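Local coordinates for putative cytoplasmic protein (Salmonella enterica subsp. enterica serovar Typhimurium, PDB 4IQN), which is of unknown function but is a putative cytoplasmic protein belonging to the DUF5066 family, at residues K39-Q44 / D208-H213; I126-V131 / I136-T141; Y169-I174 / I180-E185. One frame throughout, in Å; residues are numbered along the deposited sequence.

Overall arrangement
Following the chain from its N terminus, residues 39-44 come first, in the loop after strand 36-38, and their partner, 208-213, lies beyond helix 190-207. Interaction 1 therefore closes a loop of most of the chain, and the other two nest inside it in series. Interaction 2 closes a short hairpin between strands 124-128 and 135-140 at the centre of the chain; interaction 3 then folds the segment 180-185 back on helix 166-174. Interactions 1 and 3 lie on opposite sides of the chain's centre, their own centres about 32 Å apart. The hairpin touches both: Tyr139 OH meets Glu210 OE2 at 2.7 Å, and His130 ND1 meets Tyr169 OH at 2.7 Å.

Interaction 1: residues K39-Q44 / D208-H213; sequences KYRDPQ and DLEDYH
Arg41 and Glu210 meet as a bidentate salt bridge, the guanidinium gripping the carboxylate end-on with one nitrogen to each oxygen. NH1 of Arg41 donates to OE1 of Glu210 at 3.0 Å with an N-H...O angle of 170°, and NH2 of Arg41 donates to OE2 of Glu210 at 2.7 Å. Both oxygens use their syn lone pairs, and the two planes lie only 13° apart, so the groups form a nearly flat pair. The Arg41 chain leaves with CG anti to the backbone N (chi1 -166°) and then bends at chi2 and chi3; Glu210 comes from the opposite direction, its chain bent at chi2 to bring the carboxylate to the guanidinium although its CB does not point at the other segment.

The close part of the contact is confined to these two buried side chains: the nearest CA atoms, of Arg41 and Glu210, are 11.3 Å apart. Further bonds fix the ion pair, because Glu210 OE1 also accepts from Trp116 NE1, Glu210 OE2 is hydrogen-bonded to Tyr139 OH, and Arg41 NH2 also donates to Pro123 O. This shared network would probably favour the charged forms of both groups. By contrast, Asp211 of one segment and Pro43 and Gln44 of the other are exposed; within 39-44, Asp42 OD1 closes an Asx turn by accepting from Gln44 N at 2.9 Å. The bridge thus joins the loop between strands 36-38 and 48-49 to the linker between helices 190-207 and 214-217, with Tyr139 of strand 135-140 hydrogen-bonded to its carboxylate.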
loop_
_atom_site.group_PDB
_atom_site.type_symbol
_atom_site.label_atom_id
_atom_site.label_comp_id
_atom_site.label_asym_id
_atom_site.label_seq_id
_atom_site.Cartn_x
_atom_site.Cartn_y
_atom_site.Cartn_z
ATOM N N LYS A 39 -11.213 7.876 2.505
ATOM C CA LYS A 39 -11.148 7.976 1.046
ATOM C C LYS A 39 -10.014 8.890 0.572
ATOM O O LYS A 39 -9.437 8.656 -0.500
ATOM C CB LYS A 39 -12.489 8.477 0.498
ATOM C CG LYS A 39 -12.637 8.678 -1.004
ATOM C CD LYS A 39 -12.619 7.384 -1.816
ATOM C CE LYS A 39 -12.781 7.615 -3.329
ATOM N NZ LYS A 39 -14.184 7.799 -3.751
ATOM N N TYR A 40 -9.696 9.914 1.356
ATOM C CA TYR A 40 -8.765 10.964 0.931
ATOM C C TYR A 40 -7.571 11.096 1.847
ATOM O O TYR A 40 -7.601 10.723 3.019
ATOM C CB TYR A 40 -9.506 12.305 0.840
ATOM C CG TYR A 40 -10.633 12.293 -0.174
ATOM C CD1 TYR A 40 -10.357 12.294 -1.505
ATOM C CD2 TYR A 40 -11.991 12.254 0.222
ATOM C CE1 TYR A 40 -11.354 12.256 -2.454
ATOM C CE2 TYR A 40 -13.006 12.231 -0.733
ATOM C CZ TYR A 40 -12.663 12.230 -2.072
ATOM O OH TYR A 40 -13.592 12.194 -3.056
ATOM N N ARG A 41 -6.479 11.617 1.285
ATOM C CA ARG A 41 -5.303 11.881 2.062
ATOM C C ARG A 41 -5.504 12.978 3.128
ATOM O O ARG A 41 -4.924 12.943 4.216
ATOM C CB ARG A 41 -4.165 12.288 1.137
ATOM C CG ARG A 41 -2.878 12.223 1.906
ATOM C CD ARG A 41 -1.755 11.561 1.186
ATOM N NE ARG A 41 -2.137 10.748 0.063
ATOM C CZ ARG A 41 -1.451 10.721 -1.072
ATOM N NH1 ARG A 41 -0.341 11.446 -1.199
ATOM N NH2 ARG A 41 -1.880 9.989 -2.071
ATOM N N ASP A 42 -6.306 13.966 2.779
ATOM C CA ASP A 42 -6.620 15.101 3.691
ATOM C C ASP A 42 -7.167 14.610 5.053
ATOM O O ASP A 42 -8.281 14.097 5.131
ATOM C CB ASP A 42 -7.591 16.034 2.974
ATOM C CG ASP A 42 -8.178 17.124 3.864
ATOM O OD1 ASP A 42 -7.681 17.345 5.017
ATOM O OD2 ASP A 42 -9.148 17.781 3.349
ATOM N N PRO A 43 -6.380 14.767 6.126
ATOM C CA PRO A 43 -6.826 14.251 7.428
ATOM C C PRO A 43 -8.158 14.836 7.925
ATOM O O PRO A 43 -8.869 14.180 8.704
ATOM C CB PRO A 43 -5.665 14.636 8.360
ATOM C CG PRO A 43 -4.479 14.765 7.433
ATOM C CD PRO A 43 -5.058 15.420 6.229
ATOM N N GLN A 44 -8.517 16.039 7.472
ATOM C CA GLN A 44 -9.770 16.680 7.950
ATOM C C GLN A 44 -10.995 16.187 7.173
ATOM O O GLN A 44 -12.121 16.487 7.536
ATOM C CB GLN A 44 -9.724 18.229 7.873
ATOM C CG GLN A 44 -8.421 18.885 8.305
ATOM C CD GLN A 44 -8.046 18.570 9.739
ATOM O OE1 GLN A 44 -7.126 17.791 10.005
ATOM N NE2 GLN A 44 -8.767 19.168 10.676
ATOM N N ASP A 208 -0.611 12.518 -11.196
ATOM C CA ASP A 208 0.067 13.712 -11.640
ATOM C C ASP A 208 0.282 14.694 -10.482
ATOM O O ASP A 208 1.176 15.517 -10.538
ATOM C CB ASP A 208 -0.732 14.340 -12.784
ATOM C CG ASP A 208 -0.021 15.486 -13.431
ATOM O OD1 ASP A 208 1.053 15.292 -14.036
ATOM O OD2 ASP A 208 -0.561 16.582 -13.353
ATOM N N LEU A 209 -0.528 14.590 -9.423
ATOM C CA LEU A 209 -0.365 15.423 -8.222
ATOM C C LEU A 209 0.679 14.906 -7.208
ATOM O O LEU A 209 1.044 15.618 -6.266
ATOM C CB LEU A 209 -1.729 15.578 -7.510
ATOM C CG LEU A 209 -2.849 16.141 -8.387
ATOM C CD1 LEU A 209 -4.224 16.005 -7.730
ATOM C CD2 LEU A 209 -2.561 17.574 -8.776
ATOM N N GLU A 210 1.142 13.669 -7.367
ATOM C CA GLU A 210 2.079 13.064 -6.390
ATOM C C GLU A 210 3.509 13.539 -6.630
ATOM O O GLU A 210 4.237 12.983 -7.483
ATOM C CB GLU A 210 2.043 11.526 -6.494
ATOM C CG GLU A 210 0.649 10.916 -6.270
ATOM C CD GLU A 210 0.175 10.906 -4.823
ATOM O OE1 GLU A 210 0.886 11.444 -3.921
ATOM O OE2 GLU A 210 -0.935 10.326 -4.610
ATOM N N ASP A 211 3.921 14.540 -5.903
ATOM C CA ASP A 211 5.288 15.093 -5.992
ATOM C C ASP A 211 5.497 15.890 -4.731
ATOM O O ASP A 211 4.545 16.117 -3.931
ATOM C CB ASP A 211 5.448 15.974 -7.254
ATOM C CG ASP A 211 6.939 16.157 -7.703
ATOM O OD1 ASP A 211 7.909 15.705 -7.054
ATOM O OD2 ASP A 211 7.139 16.811 -8.735
ATOM N N TYR A 212 6.732 16.303 -4.545
ATOM C CA TYR A 212 7.146 17.188 -3.488
ATOM C C TYR A 212 6.339 18.454 -3.570
ATOM O O TYR A 212 5.971 18.941 -4.664
ATOM C CB TYR A 212 8.650 17.497 -3.613
ATOM C CG TYR A 212 9.498 16.316 -3.235
ATOM C CD1 TYR A 212 9.841 16.070 -1.907
ATOM C CD2 TYR A 212 9.959 15.441 -4.209
ATOM C CE1 TYR A 212 10.595 14.977 -1.549
ATOM C CE2 TYR A 212 10.725 14.340 -3.865
ATOM C CZ TYR A 212 11.046 14.111 -2.539
ATOM O OH TYR A 212 11.789 13.018 -2.172
ATOM N N HIS A 213 6.046 18.978 -2.407
ATOM C CA HIS A 213 5.321 20.263 -2.292
ATOM C C HIS A 213 6.198 21.406 -2.745
ATOM O O HIS A 213 7.388 21.444 -2.451
ATOM C CB HIS A 213 4.865 20.480 -0.849
ATOM C CG HIS A 213 3.673 21.375 -0.723
ATOM N ND1 HIS A 213 3.724 22.720 -0.987
ATOM C CD2 HIS A 213 2.395 21.113 -0.364
ATOM C CE1 HIS A 213 2.534 23.260 -0.783
ATOM N NE2 HIS A 213 1.713 22.305 -0.388
#

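Interaction 2: residues I126-V131 / I136-T141; sequences IRIDHV and IFIYIT
Strands 126-128 and 136-140 run antiparallel as the two arms of a beta hairpin; the axes of these short segments approach to 4.5 Å, and their directions are 150° apart. Ile126 and Ile138 form a hydrogen-bonded pair: Ile126 N donates to Ile138 O at 3.0 Å, and Ile138 N returns a bond to Ile126 O at 2.8 Å, both in the carbonyl planes. Arg127 and Phe137 follow as a non-hydrogen-bonded pair, and beyond them Ile128 N donates to Ile136 O at 2.9 Å. This hairpin supplies one edge and the adjoining strand of a four-stranded antiparallel sheet, whose next strand is 151-155.

One face carries Ile126, Ile128, Ile136 and Ile138. Ile126 and Ile138 lie side by side and point the same way, whereas Ile128 crosses to set its CG1 3.8 Å from CG1 of Ile138. CD1 of Ile126 reaches CD1 of Ile140. Helix 166-174 packs against this face through Leu166 and Tyr169. On the other face, CD of Arg127 touches CE1 of Phe137 at 3.6 Å, the guanidinium and ring planes being well tilted from each other. The bend of Arg127 at chi2 (60°) helps bring NH1 back to its neighbour's carbonyl, Ile128 O, while NE forms a salt bridge with Glu95. Past the strand, His130 is held by a hydrogen bond between its ND1 and Tyr169 OH, and its ring receives a CH-pi contact: CD1 of Ile136 stands 3.8 Å from the centroid of the His130 ring, only 8° off the normal.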
loop_
_atom_site.group_PDB
_atom_site.type_symbol
_atom_site.label_atom_id
_atom_site.label_comp_id
_atom_site.label_asym_id
_atom_site.label_seq_id
_atom_site.Cartn_x
_atom_site.Cartn_y
_atom_site.Cartn_z
ATOM N N ILE A 126 -2.746 3.335 2.088
ATOM C CA ILE A 126 -2.490 2.359 3.124
ATOM C C ILE A 126 -1.088 1.857 2.910
ATOM O O ILE A 126 -0.772 1.335 1.815
ATOM C CB ILE A 126 -3.487 1.176 3.083
ATOM C CG1 ILE A 126 -4.926 1.621 3.407
ATOM C CG2 ILE A 126 -3.073 0.091 4.058
ATOM C CD1 ILE A 126 -5.930 0.476 3.297
ATOM N N ARG A 127 -0.254 1.961 3.939
ATOM C CA ARG A 127 1.147 1.522 3.814
ATOM C C ARG A 127 1.218 0.020 3.920
ATOM O O ARG A 127 0.602 -0.578 4.795
ATOM C CB ARG A 127 2.003 2.148 4.914
ATOM C CG ARG A 127 3.510 1.923 4.851
ATOM C CD ARG A 127 4.108 2.458 3.576
ATOM N NE ARG A 127 5.506 2.803 3.784
ATOM C CZ ARG A 127 6.543 1.996 3.560
ATOM N NH1 ARG A 127 6.390 0.760 3.067
ATOM N NH2 ARG A 127 7.750 2.462 3.797
ATOM N N ILE A 128 1.979 -0.595 3.025
ATOM C CA ILE A 128 2.266 -2.045 3.055
ATOM C C ILE A 128 3.752 -2.214 3.373
ATOM O O ILE A 128 4.595 -1.502 2.817
ATOM C CB ILE A 128 1.960 -2.686 1.695
ATOM C CG1 ILE A 128 0.469 -2.626 1.383
ATOM C CG2 ILE A 128 2.487 -4.145 1.585
ATOM C CD1 ILE A 128 -0.427 -3.480 2.267
ATOM N N ASP A 129 4.075 -3.147 4.266
ATOM C CA ASP A 129 5.442 -3.377 4.675
ATOM C C ASP A 129 6.099 -4.241 3.595
ATOM O O ASP A 129 5.531 -5.214 3.159
ATOM C CB ASP A 129 5.474 -4.040 6.028
ATOM C CG ASP A 129 4.776 -3.180 7.092
ATOM O OD1 ASP A 129 5.369 -2.126 7.461
ATOM O OD2 ASP A 129 3.641 -3.528 7.507
ATOM N N HIS A 130 7.280 -3.834 3.163
ATOM C CA HIS A 130 7.906 -4.378 1.967
ATOM C C HIS A 130 9.177 -5.129 2.327
ATOM O O HIS A 130 9.681 -5.027 3.445
ATOM C CB HIS A 130 8.200 -3.235 0.992
ATOM C CG HIS A 130 8.708 -3.687 -0.340
ATOM N ND1 HIS A 130 8.155 -4.741 -1.028
ATOM C CD2 HIS A 130 9.727 -3.225 -1.107
ATOM C CE1 HIS A 130 8.804 -4.908 -2.170
ATOM N NE2 HIS A 130 9.771 -4.006 -2.231
ATOM N N VAL A 131 9.643 -5.939 1.388
ATOM C CA VAL A 131 10.777 -6.810 1.611
ATOM C C VAL A 131 12.088 -6.156 1.192
ATOM O O VAL A 131 13.160 -6.699 1.476
ATOM C CB VAL A 131 10.585 -8.139 0.861
ATOM C CG1 VAL A 131 9.358 -8.861 1.399
ATOM C CG2 VAL A 131 10.458 -7.919 -0.659
ATOM N N ILE A 136 5.668 0.693 -0.428
ATOM C CA ILE A 136 4.580 0.117 -1.160
ATOM C C ILE A 136 3.301 0.648 -0.492
ATOM O O ILE A 136 3.247 0.703 0.755
ATOM C CB ILE A 136 4.544 -1.423 -0.999
ATOM C CG1 ILE A 136 5.873 -2.116 -1.354
ATOM C CG2 ILE A 136 3.390 -2.051 -1.742
ATOM C CD1 ILE A 136 6.267 -1.924 -2.774
ATOM N N PHE A 137 2.302 1.025 -1.303
ATOM C CA PHE A 137 1.043 1.573 -0.761
ATOM C C PHE A 137 -0.117 0.989 -1.539
ATOM O O PHE A 137 -0.032 0.720 -2.735
ATOM C CB PHE A 137 0.946 3.091 -0.913
ATOM C CG PHE A 137 2.150 3.852 -0.487
ATOM C CD1 PHE A 137 2.287 4.329 0.808
ATOM C CD2 PHE A 137 3.160 4.138 -1.390
ATOM C CE1 PHE A 137 3.400 5.032 1.207
ATOM C CE2 PHE A 137 4.251 4.856 -1.011
ATOM C CZ PHE A 137 4.397 5.301 0.285
ATOM N N ILE A 138 -1.229 0.793 -0.858
ATOM C CA ILE A 138 -2.463 0.596 -1.510
ATOM C C ILE A 138 -3.001 1.995 -1.792
ATOM O O ILE A 138 -3.065 2.847 -0.875
ATOM C CB ILE A 138 -3.453 -0.238 -0.661
ATOM C CG1 ILE A 138 -2.816 -1.533 -0.142
ATOM C CG2 ILE A 138 -4.652 -0.592 -1.489
ATOM C CD1 ILE A 138 -3.777 -2.323 0.737
ATOM N N TYR A 139 -3.370 2.218 -3.043
ATOM C CA TYR A 139 -3.764 3.544 -3.544
ATOM C C TYR A 139 -5.268 3.604 -3.537
ATOM O O TYR A 139 -5.915 2.980 -4.379
ATOM C CB TYR A 139 -3.221 3.728 -4.982
ATOM C CG TYR A 139 -3.007 5.149 -5.407
ATOM C CD1 TYR A 139 -2.080 5.963 -4.755
ATOM C CD2 TYR A 139 -3.710 5.697 -6.481
ATOM C CE1 TYR A 139 -1.877 7.298 -5.153
ATOM C CE2 TYR A 139 -3.499 7.037 -6.878
ATOM C CZ TYR A 139 -2.589 7.829 -6.209
ATOM O OH TYR A 139 -2.378 9.163 -6.601
ATOM N N ILE A 140 -5.846 4.339 -2.571
ATOM C CA ILE A 140 -7.279 4.244 -2.323
ATOM C C ILE A 140 -8.073 5.186 -3.247
ATOM O O ILE A 140 -8.385 6.306 -2.887
ATOM C CB ILE A 140 -7.587 4.549 -0.865
ATOM C CG1 ILE A 140 -6.746 3.705 0.084
ATOM C CG2 ILE A 140 -9.089 4.362 -0.565
ATOM C CD1 ILE A 140 -6.883 2.186 -0.042
ATOM N N THR A 141 -8.349 4.719 -4.458
ATOM C CA THR A 141 -9.095 5.457 -5.447
ATOM C C THR A 141 -10.410 4.735 -5.625
ATOM O O THR A 141 -11.356 4.994 -4.870
ATOM C CB THR A 141 -8.317 5.587 -6.757
ATOM O OG1 THR A 141 -7.805 4.310 -7.096
ATOM C CG2 THR A 141 -7.158 6.531 -6.581
#

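Interaction 3: residues Y169-I174 / I180-E185; sequences YLYNII and IGFTEE
The C-terminal turn of helix 166-174 is packed by the loop that follows it, where Ile180 and Phe182 turn back on Tyr171 and Ile174. In the conformer given for Ile174, CG2 lies 3.5 Å from CG1 of Ile180, with the side chains crossing at about a right angle. Ile180 CG1 stands anti to the backbone N (chi1 -153°), which directs that branch to Ile174, while its CG2 sits over the centre of the Phe182 ring.

The Phe182 ring works as a wedge, entering edge first: the backbone O of Tyr171 lies 3.6 Å from CE2 of Phe182, near the plane of the Phe182 ring. CZ of Phe182 approaches the rim of the Tyr171 ring at CD1, 3.8 Å away, the ring planes being 51° apart. The loop then continues into an ST turn, in which Thr183 OG1 accepts from Glu185 N at the start of a 3-10 segment. On the helix side, Tyr171 also packs on Asn10, Leu11 and Leu14 of helix 8-18, and its OH is hydrogen-bonded to Ser7 O. Ile174 meets Val15 of the same helix 8-18.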
loop_
_atom_site.group_PDB
_atom_site.type_symbol
_atom_site.label_atom_id
_atom_site.label_comp_id
_atom_site.label_asym_id
_atom_site.label_seq_id
_atom_site.Cartn_x
_atom_site.Cartn_y
_atom_site.Cartn_z
ATOM N N TYR A 169 0.809 -8.160 -6.140
ATOM C CA TYR A 169 1.994 -7.909 -5.351
ATOM C C TYR A 169 2.385 -9.160 -4.557
ATOM O O TYR A 169 3.546 -9.604 -4.586
ATOM C CB TYR A 169 1.794 -6.680 -4.429
ATOM C CG TYR A 169 2.875 -6.507 -3.403
ATOM C CD1 TYR A 169 4.086 -5.891 -3.722
ATOM C CD2 TYR A 169 2.722 -6.993 -2.103
ATOM C CE1 TYR A 169 5.092 -5.756 -2.799
ATOM C CE2 TYR A 169 3.705 -6.846 -1.152
ATOM C CZ TYR A 169 4.906 -6.230 -1.486
ATOM O OH TYR A 169 5.920 -6.103 -0.553
ATOM N N LEU A 170 1.424 -9.758 -3.850
ATOM C CA LEU A 170 1.738 -10.897 -3.013
ATOM C C LEU A 170 2.109 -12.162 -3.801
ATOM O O LEU A 170 3.003 -12.914 -3.370
ATOM C CB LEU A 170 0.598 -11.186 -2.030
ATOM C CG LEU A 170 0.516 -10.160 -0.916
ATOM C CD1 LEU A 170 -0.700 -10.514 -0.058
ATOM C CD2 LEU A 170 1.764 -10.111 -0.043
ATOM N N TYR A 171 1.442 -12.417 -4.922
ATOM C CA TYR A 171 1.820 -13.566 -5.753
ATOM C C TYR A 171 3.287 -13.446 -6.140
ATOM O O TYR A 171 4.034 -14.453 -6.161
ATOM C CB TYR A 171 0.942 -13.676 -7.005
ATOM C CG TYR A 171 -0.279 -14.556 -6.836
ATOM C CD1 TYR A 171 -0.180 -15.953 -6.875
ATOM C CD2 TYR A 171 -1.519 -14.012 -6.613
ATOM C CE1 TYR A 171 -1.287 -16.754 -6.708
ATOM C CE2 TYR A 171 -2.645 -14.824 -6.464
ATOM C CZ TYR A 171 -2.531 -16.192 -6.500
ATOM O OH TYR A 171 -3.654 -17.011 -6.338
ATOM N N ASN A 172 3.701 -12.228 -6.453
ATOM C CA ASN A 172 5.100 -12.000 -6.821
ATOM C C ASN A 172 6.035 -12.225 -5.611
ATOM O O ASN A 172 7.041 -12.914 -5.734
ATOM C CB ASN A 172 5.285 -10.651 -7.488
ATOM C CG ASN A 172 4.841 -10.653 -8.943
ATOM O OD1 ASN A 172 3.681 -10.409 -9.295
ATOM N ND2 ASN A 172 5.763 -10.946 -9.796
ATOM N N ILE A 173 5.662 -11.727 -4.430
ATOM C CA ILE A 173 6.475 -11.954 -3.229
ATOM C C ILE A 173 6.663 -13.449 -2.980
ATOM O O ILE A 173 7.773 -13.910 -2.752
ATOM C CB ILE A 173 5.865 -11.278 -1.974
ATOM C CG1 ILE A 173 5.903 -9.756 -2.088
ATOM C CG2 ILE A 173 6.503 -11.768 -0.681
ATOM C CD1 ILE A 173 7.281 -9.153 -2.168
ATOM N N ILE A 174 5.563 -14.182 -3.058
ATOM C CA ILE A 174 5.540 -15.601 -2.731
ATOM C C ILE A 174 6.198 -16.499 -3.785
ATOM O O ILE A 174 6.578 -17.625 -3.484
ATOM C CB ILE A 174 4.085 -16.036 -2.523
ATOM C CG1 ILE A 174 3.599 -15.466 -1.189
ATOM C CG2 ILE A 174 3.952 -17.543 -2.572
ATOM C CD1 ILE A 174 2.121 -15.623 -0.952
ATOM N N ILE A 180 6.596 -23.698 -4.084
ATOM C CA ILE A 180 5.301 -23.015 -4.194
ATOM C C ILE A 180 4.554 -23.339 -5.486
ATOM O O ILE A 180 3.373 -23.037 -5.602
ATOM C CB ILE A 180 5.454 -21.490 -4.009
ATOM C CG1 ILE A 180 4.164 -20.869 -3.465
ATOM C CG2 ILE A 180 5.848 -20.806 -5.300
ATOM C CD1 ILE A 180 3.884 -21.193 -2.022
ATOM N N GLY A 181 5.225 -23.928 -6.473
ATOM C CA GLY A 181 4.517 -24.380 -7.682
ATOM C C GLY A 181 4.576 -23.465 -8.899
ATOM O O GLY A 181 4.090 -23.834 -9.964
ATOM N N PHE A 182 5.187 -22.294 -8.755
ATOM C CA PHE A 182 5.298 -21.351 -9.843
ATOM C C PHE A 182 6.510 -20.429 -9.601
ATOM O O PHE A 182 7.101 -20.427 -8.495
ATOM C CB PHE A 182 3.976 -20.563 -10.061
ATOM C CG PHE A 182 3.533 -19.774 -8.873
ATOM C CD1 PHE A 182 2.727 -20.352 -7.908
ATOM C CD2 PHE A 182 3.950 -18.459 -8.692
ATOM C CE1 PHE A 182 2.307 -19.623 -6.819
ATOM C CE2 PHE A 182 3.565 -17.737 -7.569
ATOM C CZ PHE A 182 2.749 -18.333 -6.641
ATOM N N THR A 183 6.896 -19.691 -10.643
ATOM C CA THR A 183 7.923 -18.665 -10.532
ATOM C C THR A 183 7.389 -17.349 -11.084
ATOM O O THR A 183 6.278 -17.284 -11.620
ATOM C CB THR A 183 9.233 -18.994 -11.312
ATOM O OG1 THR A 183 9.009 -18.910 -12.715
ATOM C CG2 THR A 183 9.770 -20.360 -10.972
ATOM N N GLU A 184 8.228 -16.323 -10.985
ATOM C CA GLU A 184 7.946 -14.990 -11.526
ATOM C C GLU A 184 7.598 -15.040 -13.015
ATOM O O GLU A 184 6.852 -14.189 -13.520
ATOM C CB GLU A 184 9.168 -14.039 -11.304
ATOM C CG GLU A 184 9.728 -13.957 -9.888
ATOM C CD GLU A 184 10.744 -15.054 -9.524
ATOM O OE1 GLU A 184 11.222 -15.749 -10.443
ATOM O OE2 GLU A 184 11.049 -15.232 -8.313
ATOM N N GLU A 185 8.145 -16.017 -13.746
ATOM C CA GLU A 185 7.893 -16.122 -15.185
ATOM C C GLU A 185 6.461 -16.513 -15.517
ATOM O O GLU A 185 6.017 -16.295 -16.646
ATOM C CB GLU A 185 8.875 -17.136 -15.850
ATOM C CG GLU A 185 10.345 -16.741 -15.749
ATOM C CD GLU A 185 10.661 -15.309 -16.216
ATOM O OE1 GLU A 185 10.092 -14.878 -17.237
ATOM O OE2 GLU A 185 11.489 -14.609 -15.564
#